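Local coordinates for protein glycoside transferase (Listeria monocytogenes, PDB 6R2M) that is probably an extracellular glycoside hydrolase acting on exopolysaccharide, and may have transferase activity, at residues Leu49-Ser52 / Ile53-Met57; His75-Lys78 / Asn79-Glu83; Gln166-Gln170 / Ile171-Asp175. All blocks are in the same frame, centred on the assembly; numbering follows the deposited sequence.

Contact 1: Leu49-Ser52 / Ile53-Met57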
loop_
_atom_site.group_PDB
_atom_site.type_symbol
_atom_site.label_atom_id
_atom_site.label_comp_id
_atom_site.label_asym_id
_atom_site.label_seq_id
_atom_site.Cartn_x
_atom_site.Cartn_y
_atom_site.Cartn_z
ATOM N N LEU A 49 7.555 0.610 10.611
ATOM C CA LEU A 49 7.597 0.341 9.174
ATOM C C LEU A 49 7.456 1.615 8.344
ATOM O O LEU A 49 6.650 2.490 8.665
ATOM C CB LEU A 49 6.467 -0.620 8.788
ATOM C CG LEU A 49 6.469 -1.974 9.514
ATOM C CD1 LEU A 49 5.146 -2.691 9.293
ATOM C CD2 LEU A 49 7.607 -2.827 8.987
ATOM N N ALA A 50 8.244 1.706 7.259
ATOM C CA ALA A 50 8.004 2.762 6.282
ATOM C C ALA A 50 6.598 2.661 5.724
ATOM O O ALA A 50 5.991 3.682 5.359
ATOM C CB ALA A 50 9.043 2.701 5.151
ATOM N N GLU A 51 6.074 1.439 5.645
ATOM C CA GLU A 51 4.709 1.214 5.209
ATOM C C GLU A 51 3.722 1.958 6.099
ATOM O O GLU A 51 2.813 2.646 5.607
ATOM C CB GLU A 51 4.443 -0.290 5.229
ATOM C CG GLU A 51 3.024 -0.699 4.941
ATOM C CD GLU A 51 2.883 -2.192 5.047
ATOM O OE1 GLU A 51 2.743 -2.695 6.180
ATOM O OE2 GLU A 51 2.941 -2.854 4.001
ATOM N N SER A 52 3.905 1.851 7.413
ATOM C CA SER A 52 2.973 2.467 8.349
ATOM C C SER A 52 3.024 3.989 8.282
ATOM O O SER A 52 1.976 4.642 8.204
ATOM C CB SER A 52 3.243 1.992 9.771
ATOM O OG SER A 52 3.183 0.590 9.846
ATOM N N ILE A 53 4.228 4.581 8.315
ATOM C CA ILE A 53 4.299 6.042 8.274
ATOM C C ILE A 53 3.773 6.554 6.937
ATOM O O ILE A 53 3.083 7.576 6.888
ATOM C CB ILE A 53 5.728 6.552 8.595
ATOM C CG1 ILE A 53 5.734 8.074 8.779
ATOM C CG2 ILE A 53 6.736 6.154 7.511
ATOM C CD1 ILE A 53 7.068 8.621 9.315
ATOM N N GLY A 54 4.037 5.834 5.839
ATOM C CA GLY A 54 3.510 6.263 4.553
ATOM C C GLY A 54 1.989 6.204 4.493
ATOM O O GLY A 54 1.347 7.083 3.908
ATOM N N LEU A 55 1.394 5.165 5.078
ATOM C CA LEU A 55 -0.066 5.072 5.102
ATOM C C LEU A 55 -0.665 6.171 5.975
ATOM O O LEU A 55 -1.693 6.762 5.629
ATOM C CB LEU A 55 -0.499 3.693 5.602
ATOM C CG LEU A 55 -0.376 2.573 4.577
ATOM C CD1 LEU A 55 -0.351 1.244 5.301
ATOM C CD2 LEU A 55 -1.520 2.638 3.567
ATOM N N TYR A 56 -0.020 6.464 7.097
ATOM C CA TYR A 56 -0.487 7.555 7.936
ATOM C C TYR A 56 -0.380 8.881 7.200
ATOM O O TYR A 56 -1.307 9.697 7.248
ATOM C CB TYR A 56 0.307 7.564 9.238
ATOM C CG TYR A 56 -0.274 8.412 10.343
ATOM C CD1 TYR A 56 -1.648 8.591 10.490
ATOM C CD2 TYR A 56 0.570 9.029 11.244
ATOM C CE1 TYR A 56 -2.153 9.373 11.526
ATOM C CE2 TYR A 56 0.077 9.821 12.271
ATOM C CZ TYR A 56 -1.280 9.977 12.405
ATOM O OH TYR A 56 -1.748 10.764 13.441
ATOM N N MET A 57 0.728 9.101 6.482
ATOM C CA MET A 57 0.848 10.307 5.662
ATOM C C MET A 57 -0.270 10.399 4.635
ATOM O O MET A 57 -0.836 11.480 4.420
ATOM C CB MET A 57 2.204 10.329 4.966
ATOM C CG MET A 57 3.330 10.645 5.922
ATOM S SD MET A 57 4.998 10.390 5.245
ATOM C CE MET A 57 4.980 11.553 3.864
#
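Leu49, Ala50, Glu51 and Ser52 are joined to Ile53, Gly54, Leu55 and Tyr56 by four successive backbone hydrogen bonds, each reaching four residues along the chain. Ile53 N lies 3.2 Å from Leu49 O, the longest of the set. It is also the straightest, with an N-H...O angle of 168°. Gly54 N to Ala50 O, Leu55 N to Glu51 O and Tyr56 N to Ser52 O each measure 2.9 Å. Leu49 O takes a second, weak bond from Ser52 N. Leu49 sits at the N-cap position, so its carbonyl belongs to the first turn while its side chain leads off toward Trp89 and His300.

The side chains touch by carbon atoms, against one another or against carbonyl oxygens of the preceding turn. Glu51 and Leu55 lie alongside each other and point the same way, with CG of Glu51 3.9 Å from CD1 of Leu55. Leu55 CG also rests 3.4 Å from the carbonyl oxygen Glu51 O. Ile53 reaches back with one branch: its CG2 is 3.4 Å from Ala50 O. CG1 is placed anti to the backbone N (chi1 -171°), which sets CG2 between the backbone N and the carbonyl carbon and leaves the CG1 branch to run toward helix 66-79. Of the Tyr56 side chain, CB touches the preceding turn, 3.5 Å from Ser52 O. Its ring runs away to Thr68 and Gln72 of helix 66-79.

The other sides of this turn are also covered. Asp102 and Arg105 of helix 100-116 meet Glu51, and Phe302 of helix 301-312 meets both Glu51 and Leu55. The arrangement is the opening of a regular alpha-helix, helix 50-62, buried among neighbouring helices in a mainly helical domain. This is consistent with the alpha/alpha barrels of family 8 glycoside hydrolases.

Contact 2: His75-Lys78 / Asn79-Glu83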
loop_
_atom_site.group_PDB
_atom_site.type_symbol
_atom_site.label_atom_id
_atom_site.label_comp_id
_atom_site.label_asym_id
_atom_site.label_seq_id
_atom_site.Cartn_x
_atom_site.Cartn_y
_atom_site.Cartn_z
ATOM N N HIS A 75 9.616 12.971 11.237
ATOM C CA HIS A 75 10.019 11.638 11.686
ATOM C C HIS A 75 10.601 10.832 10.539
ATOM O O HIS A 75 11.550 10.060 10.722
ATOM C CB HIS A 75 8.832 10.881 12.292
ATOM C CG HIS A 75 8.385 11.405 13.619
ATOM N ND1 HIS A 75 9.241 11.575 14.684
ATOM C CD2 HIS A 75 7.162 11.793 14.055
ATOM C CE1 HIS A 75 8.567 12.056 15.716
ATOM N NE2 HIS A 75 7.303 12.198 15.360
ATOM N N LEU A 76 10.020 10.973 9.351
ATOM C CA LEU A 76 10.567 10.307 8.176
ATOM C C LEU A 76 12.006 10.738 7.917
ATOM O O LEU A 76 12.887 9.902 7.685
ATOM C CB LEU A 76 9.679 10.601 6.967
ATOM C CG LEU A 76 9.976 9.820 5.696
ATOM C CD1 LEU A 76 9.561 8.361 5.882
ATOM C CD2 LEU A 76 9.245 10.467 4.516
ATOM N N GLU A 77 12.263 12.044 7.975
ATOM C CA GLU A 77 13.597 12.552 7.669
ATOM C C GLU A 77 14.606 12.109 8.709
ATOM O O GLU A 77 15.752 11.803 8.371
ATOM C CB GLU A 77 13.572 14.074 7.567
ATOM C CG GLU A 77 12.831 14.562 6.350
ATOM C CD GLU A 77 12.566 16.044 6.386
ATOM O OE1 GLU A 77 12.513 16.608 7.498
ATOM O OE2 GLU A 77 12.394 16.640 5.303
ATOM N N LYS A 78 14.200 12.059 9.977
ATOM C CA LYS A 78 15.163 11.772 11.028
ATOM C C LYS A 78 15.390 10.286 11.251
ATOM O O LYS A 78 16.442 9.916 11.785
ATOM C CB LYS A 78 14.721 12.434 12.331
ATOM C CG LYS A 78 14.560 13.939 12.184
ATOM C CD LYS A 78 14.978 14.684 13.439
ATOM C CE LYS A 78 14.205 15.981 13.595
ATOM N NZ LYS A 78 13.009 15.775 14.444
ATOM N N ASN A 79 14.455 9.424 10.854
ATOM C CA ASN A 79 14.555 8.015 11.199
ATOM C C ASN A 79 14.582 7.074 10.013
ATOM O O ASN A 79 15.018 5.930 10.181
ATOM C CB ASN A 79 13.394 7.593 12.118
ATOM C CG ASN A 79 13.412 8.319 13.449
ATOM O OD1 ASN A 79 14.104 7.907 14.379
ATOM N ND2 ASN A 79 12.670 9.423 13.541
ATOM N N PHE A 80 14.133 7.501 8.829
ATOM C CA PHE A 80 13.994 6.583 7.705
ATOM C C PHE A 80 14.872 6.935 6.516
ATOM O O PHE A 80 15.385 6.027 5.848
ATOM C CB PHE A 80 12.536 6.528 7.231
ATOM C CG PHE A 80 11.588 5.874 8.204
ATOM C CD1 PHE A 80 10.981 6.612 9.210
ATOM C CD2 PHE A 80 11.284 4.524 8.096
ATOM C CE1 PHE A 80 10.084 6.012 10.100
ATOM C CE2 PHE A 80 10.390 3.918 8.992
ATOM C CZ PHE A 80 9.797 4.667 9.986
ATOM N N ILE A 81 15.069 8.215 6.220
ATOM C CA ILE A 81 15.759 8.616 4.996
ATOM C C ILE A 81 17.260 8.661 5.236
ATOM O O ILE A 81 17.737 9.351 6.149
ATOM C CB ILE A 81 15.245 9.968 4.489
ATOM C CG1 ILE A 81 13.748 9.854 4.196
ATOM C CG2 ILE A 81 16.008 10.350 3.223
ATOM C CD1 ILE A 81 13.102 11.163 3.819
ATOM N N THR A 82 18.008 7.936 4.410
ATOM C CA THR A 82 19.461 7.934 4.522
ATOM C C THR A 82 20.059 9.188 3.895
ATOM O O THR A 82 19.383 9.971 3.224
ATOM C CB THR A 82 20.058 6.705 3.853
ATOM O OG1 THR A 82 19.913 6.813 2.428
ATOM C CG2 THR A 82 19.388 5.438 4.372
ATOM N N GLU A 83 21.368 9.351 4.087
ATOM C CA GLU A 83 22.037 10.509 3.511
ATOM C C GLU A 83 22.088 10.450 1.989
ATOM O O GLU A 83 22.238 11.498 1.352
ATOM C CB GLU A 83 23.444 10.650 4.094
ATOM C CG GLU A 83 24.447 9.616 3.618
ATOM C CD GLU A 83 25.779 9.727 4.344
ATOM O OE1 GLU A 83 26.143 10.848 4.764
ATOM O OE2 GLU A 83 26.461 8.690 4.495
HETATM O O HOH W 1 11.884 11.552 15.195
HETATM O O HOH W 2 17.355 8.856 8.941
#
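At the end of helix 66-79 the carbonyls of His75 and Leu76 each accept two hydrogen bonds. Phe80 N donates to Leu76 O at 2.9 Å. Ile81 N approaches the same oxygen at 3.1 Å, nearly along the C=O axis. The other doubly used acceptor is His75 O, which lies 3.0 Å from Asn79 N.

Its second donor is a side chain. Asn79 CG stands beside its own backbone N (chi1 -63°), and the amide folds back onto the last turn. Asn79 ND2 meets His75 O at 3.1 Å, in the carbonyl plane and on a lone pair. The oxygen also lies close to the amide plane of Asn79, so the bond fixes how that group is turned. A water joins the same amide to the imidazole edge. It lies 2.7 Å from His75 ND1 and accepts from Asn79 ND2.

This is the C-terminal end of helix 66-79, where the bond from Ile81 back to Leu76 spans five residues, one more than an alpha-helical bond. A second water donates to Ile81 O and, weakly, to Glu77 O.

Leu76 carries the apolar side. Its CD1 packs 3.7 Å from Phe80 CB, the two side chains crossing at about a right angle. Its CG is 3.9 Å from Ile81 CD1, at the end of an extended isoleucine chain. Met125 of helix 120-136 touches both Leu76 and Ile81. The Phe80 ring turns an edge to His75 O.

Contact 3: Gln166-Gln170 / Ile171-Asp175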
loop_
_atom_site.group_PDB
_atom_site.type_symbol
_atom_site.label_atom_id
_atom_site.label_comp_id
_atom_site.label_asym_id
_atom_site.label_seq_id
_atom_site.Cartn_x
_atom_site.Cartn_y
_atom_site.Cartn_z
ATOM N N GLN A 166 0.458 4.499 -10.585
ATOM C CA GLN A 166 0.431 5.958 -10.549
ATOM C C GLN A 166 1.804 6.531 -10.205
ATOM O O GLN A 166 2.281 7.459 -10.871
ATOM C CB GLN A 166 -0.631 6.438 -9.555
ATOM C CG GLN A 166 -0.596 7.942 -9.324
ATOM C CD GLN A 166 -1.968 8.548 -9.123
ATOM O OE1 GLN A 166 -2.927 8.198 -9.813
ATOM N NE2 GLN A 166 -2.074 9.457 -8.158
ATOM N N ALA A 167 2.475 5.959 -9.200
ATOM C CA ALA A 167 3.782 6.483 -8.816
ATOM C C ALA A 167 4.803 6.268 -9.927
ATOM O O ALA A 167 5.645 7.136 -10.189
ATOM C CB ALA A 167 4.258 5.829 -7.518
ATOM N N MET A 168 4.738 5.125 -10.598
ATOM C CA MET A 168 5.707 4.840 -11.651
ATOM C C MET A 168 5.524 5.763 -12.847
ATOM O O MET A 168 6.510 6.139 -13.492
ATOM C CB MET A 168 5.609 3.376 -12.080
ATOM C CG MET A 168 5.965 2.428 -10.974
ATOM S SD MET A 168 5.720 0.715 -11.456
ATOM C CE MET A 168 6.861 0.602 -12.840
ATOM N N GLN A 169 4.281 6.144 -13.151
ATOM C CA GLN A 169 4.066 7.094 -14.238
ATOM C C GLN A 169 4.545 8.489 -13.855
ATOM O O GLN A 169 5.010 9.242 -14.722
ATOM C CB GLN A 169 2.588 7.103 -14.633
ATOM C CG GLN A 169 2.102 5.766 -15.169
ATOM C CD GLN A 169 0.595 5.689 -15.316
ATOM O OE1 GLN A 169 -0.149 6.418 -14.662
ATOM N NE2 GLN A 169 0.136 4.783 -16.172
ATOM N N GLN A 170 4.468 8.838 -12.570
ATOM C CA GLN A 170 4.917 10.151 -12.112
ATOM C C GLN A 170 6.402 10.379 -12.387
ATOM O O GLN A 170 6.824 11.521 -12.612
ATOM C CB GLN A 170 4.626 10.305 -10.621
ATOM C CG GLN A 170 5.195 11.569 -10.025
ATOM C CD GLN A 170 4.461 12.809 -10.499
ATOM O OE1 GLN A 170 3.237 12.806 -10.617
ATOM N NE2 GLN A 170 5.213 13.877 -10.783
ATOM N N ILE A 171 7.208 9.320 -12.372
ATOM C CA ILE A 171 8.645 9.434 -12.583
ATOM C C ILE A 171 9.066 8.835 -13.924
ATOM O O ILE A 171 10.257 8.663 -14.176
ATOM C CB ILE A 171 9.423 8.819 -11.402
ATOM C CG1 ILE A 171 10.851 9.382 -11.307
ATOM C CG2 ILE A 171 9.399 7.305 -11.436
ATOM C CD1 ILE A 171 10.902 10.838 -10.927
ATOM N N ASN A 172 8.106 8.532 -14.798
ATOM C CA ASN A 172 8.378 8.154 -16.191
ATOM C C ASN A 172 9.306 6.945 -16.316
ATOM O O ASN A 172 10.305 6.979 -17.036
ATOM C CB ASN A 172 8.954 9.340 -16.963
ATOM C CG ASN A 172 8.005 10.510 -17.000
ATOM O OD1 ASN A 172 8.271 11.566 -16.410
ATOM N ND2 ASN A 172 6.888 10.332 -17.690
ATOM N N TYR A 173 8.966 5.858 -15.630
ATOM C CA TYR A 173 9.623 4.598 -15.949
ATOM C C TYR A 173 9.457 4.297 -17.433
ATOM O O TYR A 173 8.433 4.626 -18.041
ATOM C CB TYR A 173 9.029 3.446 -15.137
ATOM C CG TYR A 173 9.546 3.280 -13.723
ATOM C CD1 TYR A 173 9.032 4.056 -12.690
ATOM C CD2 TYR A 173 10.493 2.313 -13.408
ATOM C CE1 TYR A 173 9.452 3.901 -11.399
ATOM C CE2 TYR A 173 10.937 2.155 -12.098
ATOM C CZ TYR A 173 10.401 2.958 -11.099
ATOM O OH TYR A 173 10.797 2.840 -9.788
ATOM N N ARG A 174 10.478 3.675 -18.014
ATOM C CA ARG A 174 10.421 3.263 -19.411
ATOM C C ARG A 174 9.316 2.234 -19.627
ATOM O O ARG A 174 8.833 1.597 -18.690
ATOM C CB ARG A 174 11.759 2.685 -19.854
ATOM C CG ARG A 174 12.921 3.652 -19.700
ATOM C CD ARG A 174 14.257 2.917 -19.717
ATOM N NE ARG A 174 14.518 2.257 -20.995
ATOM C CZ ARG A 174 15.444 1.319 -21.174
ATOM N NH1 ARG A 174 16.195 0.925 -20.156
ATOM N NH2 ARG A 174 15.610 0.766 -22.368
ATOM N N ASP A 175 8.918 2.079 -20.892
ATOM C CA ASP A 175 7.805 1.191 -21.217
ATOM C C ASP A 175 8.076 -0.231 -20.755
ATOM O O ASP A 175 7.156 -0.929 -20.313
ATOM C CB ASP A 175 7.538 1.199 -22.725
ATOM C CG ASP A 175 6.974 2.520 -23.220
ATOM O OD1 ASP A 175 6.456 3.313 -22.406
ATOM O OD2 ASP A 175 7.043 2.756 -24.448
#
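Met168 bends over one face of the Tyr173 ring. CG of Met168 lies beside its backbone N (chi1 -64°), the chain runs straight to SD, and a turn at chi3 (61°) brings the methyl back over the aromatic. Met168 CE stands 4.0 Å from the centroid of the Tyr173 ring, a CH-pi contact offset toward the rim. Met168 SD is above the same ring but more distant, in a Met-aromatic contact. Nearer the backbone, Met168 CB touches Tyr173 CD1 at 3.5 Å. The ring edge faces the backbone: Tyr173 CD1 is 3.4 Å from Met168 O, which lies in the ring plane.

Asn172 has positive phi and is the C-prime residue of a Schellman motif. Tyr173 N bonds to Met168 O at 3.3 Å, almost straight. Asn172 N reaches Gln169 O at 3.2 Å from above the carbonyl plane. Ile171 N makes two weak bonds, to Ala167 O and Met168 O, while Ile171 CG2 packs 3.7 Å from Met168 O.

Lys134 NZ of helix 120-136 is bonded to both Ile171 O and Asn172 O. Met168 thus serves twice: its carbonyl takes the closing bond of the helix, and its side chain covers the ring of the residue that donates it. Polar capping and apolar packing together set Tyr173 against the helix end.

In the fold
Contacts 1 and 2 are direct neighbours. They lie on successive helices, 50-62 and 66-79, with centres about 13 Å apart. The start of the first helix packs against the end of the second: Phe80 CE2 is 3.5 Å from Ala50 N, and Ile53 CD1 is 3.8 Å from Leu76 N. Contact 3 stands apart, its centre about 21 Å from that of contact 1 and about 24 Å from that of contact 2. It touches neither. Helix 100-116 touches both contact 1 and contact 3, meeting Glu51 and Tyr173. Helix 120-136 similarly borders contacts 2 and 3, through Ile81 and Ile171. Contact 1 is the most central of the three.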